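Local coordinates for protein cytochrome c2 (Rhodobacter sphaeroides, PDB 1CXC) that carries electrons through its covalently bound heme c, donating them to the oxidized bacteriochlorophyll in photosynthetic electron transport, at residues A52-K55 / G56-E59. Numbering follows the deposited sequence.
Sequences ADFK and GYGE. With HEC (heme c), chain B.
Phe54 and Tyr57 form a local edge-to-face aromatic pair, three residues apart, in the loop that passes the heme propionates just before helix 59-66. The ring centroids lie 4.8 Å apart and the planes meet at 78°, a T-shaped stack in which Phe54 supplies the edge and Tyr57 the face. Phe54 CD2 does the touching: it sits over the centre of the tyrosine ring, 3.6 Å from Tyr57 CE2. With CG anti to the backbone N (chi1 -176°), the phenylalanine ring swings forward along the chain, and one of its faces lies over the backbone N of Gly56. Glycine fits here, since a side chain would probably crowd the Phe54 ring, although the model is doubtful at this spot. Both aromatic side chains also rest on Pro38, so the pair packs against the loop that carries Pro38.

Tyrosine combines a flat face for this stack with a hydroxyl that reaches the cofactor. Tyr57 OH donates a hydrogen bond to O1A of one heme propionate, 2.6 Å away, and also bonds to the backbone N of Gln51, two partners that fix the ring's far end. A phenylalanine in its place, without the hydroxyl, would probably leave propionate oxygen O1A and the Gln51 amide without their shared partner. The next residue serves the other propionate: Gly58 N donates to O2D at 2.9 Å, nearly straight at 164°, from the N-cap position of helix 59-66. Arg46 NH1, Trp71 NE1 and the backbone N of Gly49 and Lys99 also hydrogen-bond to the heme, and the Arg46 charge would be expected to offset part of the propionates' negative charge. Phenolic hydroxyl and backbone amide donors from successive residues thus hold the two carboxylates, in keeping with the propionate end of the heme crevice in the cytochrome c fold.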
loop_
_atom_site.group_PDB
_atom_site.type_symbol
_atom_site.label_atom_id
_atom_site.label_comp_id
_atom_site.label_asym_id
_atom_site.label_seq_id
_atom_site.Cartn_x
_atom_site.Cartn_y
_atom_site.Cartn_z
ATOM N N ALA A 52 3.785 11.626 5.421
ATOM C CA ALA A 52 3.860 12.645 6.464
ATOM C C ALA A 52 2.616 12.925 7.305
ATOM O O ALA A 52 2.694 13.129 8.522
ATOM C CB ALA A 52 4.309 13.971 5.860
ATOM N N ASP A 53 1.423 12.712 6.781
ATOM C CA ASP A 53 0.263 13.017 7.591
ATOM C C ASP A 53 -0.380 11.795 8.195
ATOM O O ASP A 53 -1.528 11.831 8.593
ATOM C CB ASP A 53 -0.760 13.763 6.755
ATOM C CG ASP A 53 -1.238 12.974 5.540
ATOM O OD1 ASP A 53 -0.692 11.906 5.254
ATOM O OD2 ASP A 53 -1.843 13.605 4.685
ATOM N N PHE A 54 0.226 10.637 8.107
ATOM C CA PHE A 54 -0.407 9.488 8.686
ATOM C C PHE A 54 0.223 9.235 10.030
ATOM O O PHE A 54 1.409 8.950 10.138
ATOM C CB PHE A 54 -0.246 8.271 7.776
ATOM C CG PHE A 54 -0.985 7.047 8.288
ATOM C CD1 PHE A 54 -2.361 7.051 8.386
ATOM C CD2 PHE A 54 -0.275 5.951 8.732
ATOM C CE1 PHE A 54 -3.019 5.967 8.936
ATOM C CE2 PHE A 54 -0.937 4.873 9.285
ATOM C CZ PHE A 54 -2.309 4.882 9.383
ATOM N N LYS A 55 -0.541 9.336 11.098
ATOM C CA LYS A 55 0.067 9.125 12.390
ATOM C C LYS A 55 -0.201 7.740 12.965
ATOM O O LYS A 55 0.417 7.386 13.967
ATOM C CB LYS A 55 -0.424 10.193 13.366
ATOM C CG LYS A 55 -0.118 11.613 12.904
ATOM C CD LYS A 55 1.386 11.879 12.868
ATOM C CE LYS A 55 1.664 13.297 12.376
ATOM N NZ LYS A 55 3.036 13.438 11.924
ATOM N N GLY A 56 -0.714 6.811 12.156
ATOM C CA GLY A 56 -1.016 5.499 12.711
ATOM C C GLY A 56 -0.127 4.331 12.285
ATOM O O GLY A 56 -0.535 3.165 12.406
ATOM N N TYR A 57 1.137 4.545 11.895
ATOM C CA TYR A 57 1.946 3.388 11.515
ATOM C C TYR A 57 2.350 2.540 12.713
ATOM O O TYR A 57 2.573 3.050 13.818
ATOM C CB TYR A 57 3.230 3.805 10.807
ATOM C CG TYR A 57 3.026 4.325 9.407
ATOM C CD1 TYR A 57 2.599 3.485 8.387
ATOM C CD2 TYR A 57 3.333 5.644 9.154
ATOM C CE1 TYR A 57 2.497 4.005 7.106
ATOM C CE2 TYR A 57 3.235 6.159 7.884
ATOM C CZ TYR A 57 2.829 5.329 6.871
ATOM O OH TYR A 57 2.861 5.816 5.599
ATOM N N GLY A 58 2.467 1.231 12.511
ATOM C CA GLY A 58 2.898 0.356 13.572
ATOM C C GLY A 58 4.425 0.346 13.609
ATOM O O GLY A 58 5.106 0.768 12.667
ATOM N N GLU A 59 5.015 -0.230 14.650
ATOM C CA GLU A 59 6.459 -0.237 14.741
ATOM C C GLU A 59 7.091 -1.201 13.756
ATOM O O GLU A 59 8.134 -0.907 13.177
ATOM C CB GLU A 59 6.878 -0.550 16.169
ATOM C CG GLU A 59 6.212 0.385 17.175
ATOM C CD GLU A 59 6.223 1.861 16.770
ATOM O OE1 GLU A 59 7.274 2.351 16.359
ATOM O OE2 GLU A 59 5.229 2.554 16.999
HETATM FE FE HEC B . -3.639 -0.989 3.602
HETATM C CHA HEC B . -0.825 0.292 4.975
HETATM C CHB HEC B . -2.122 -1.119 0.555
HETATM C CHC HEC B . -6.434 -2.456 2.266
HETATM C CHD HEC B . -5.299 -0.585 6.568
HETATM N NA HEC B . -1.842 -0.550 2.909
HETATM C C1A HEC B . -0.777 -0.034 3.631
HETATM C C2A HEC B . 0.392 0.128 2.784
HETATM C C3A HEC B . 0.043 -0.294 1.546
HETATM C C4A HEC B . -1.355 -0.680 1.628
HETATM C CMA HEC B . 0.983 -0.431 0.357
HETATM C CAA HEC B . 1.731 0.741 3.168
HETATM C CBA HEC B . 1.799 2.189 2.711
HETATM C CGA HEC B . 2.906 3.029 3.328
HETATM O O1A HEC B . 2.651 4.175 3.638
HETATM O O2A HEC B . 3.944 2.471 3.667
HETATM N NB HEC B . -4.152 -1.657 1.820
HETATM C C1B HEC B . -3.426 -1.557 0.642
HETATM C C2B HEC B . -4.190 -2.060 -0.488
HETATM C C3B HEC B . -5.389 -2.520 -0.011
HETATM C C4B HEC B . -5.357 -2.248 1.422
HETATM C CMB HEC B . -3.716 -2.073 -1.946
HETATM C CAB HEC B . -6.403 -3.188 -0.756
HETATM C CBB HEC B . -6.180 -4.493 -1.395
HETATM N NC HEC B . -5.446 -1.459 4.287
HETATM C C1C HEC B . -6.479 -2.080 3.592
HETATM C C2C HEC B . -7.676 -2.160 4.406
HETATM C C3C HEC B . -7.359 -1.636 5.612
HETATM C C4C HEC B . -5.982 -1.190 5.528
HETATM C CMC HEC B . -9.065 -2.542 3.916
HETATM C CAC HEC B . -8.200 -1.500 6.712
HETATM C CBC HEC B . -8.897 -2.626 7.317
HETATM N ND HEC B . -3.174 -0.285 5.364
HETATM C C1D HEC B . -3.978 -0.172 6.497
HETATM C C2D HEC B . -3.228 0.337 7.624
HETATM C C3D HEC B . -1.957 0.519 7.202
HETATM C C4D HEC B . -1.935 0.162 5.796
HETATM C CMD HEC B . -3.753 0.584 9.037
HETATM C CAD HEC B . -0.744 0.739 8.094
HETATM C CBD HEC B . 0.048 -0.555 8.277
HETATM C CGD HEC B . 0.936 -0.593 9.530
HETATM O O1D HEC B . 1.400 -1.669 9.879
HETATM O O2D HEC B . 1.431 0.448 9.926
#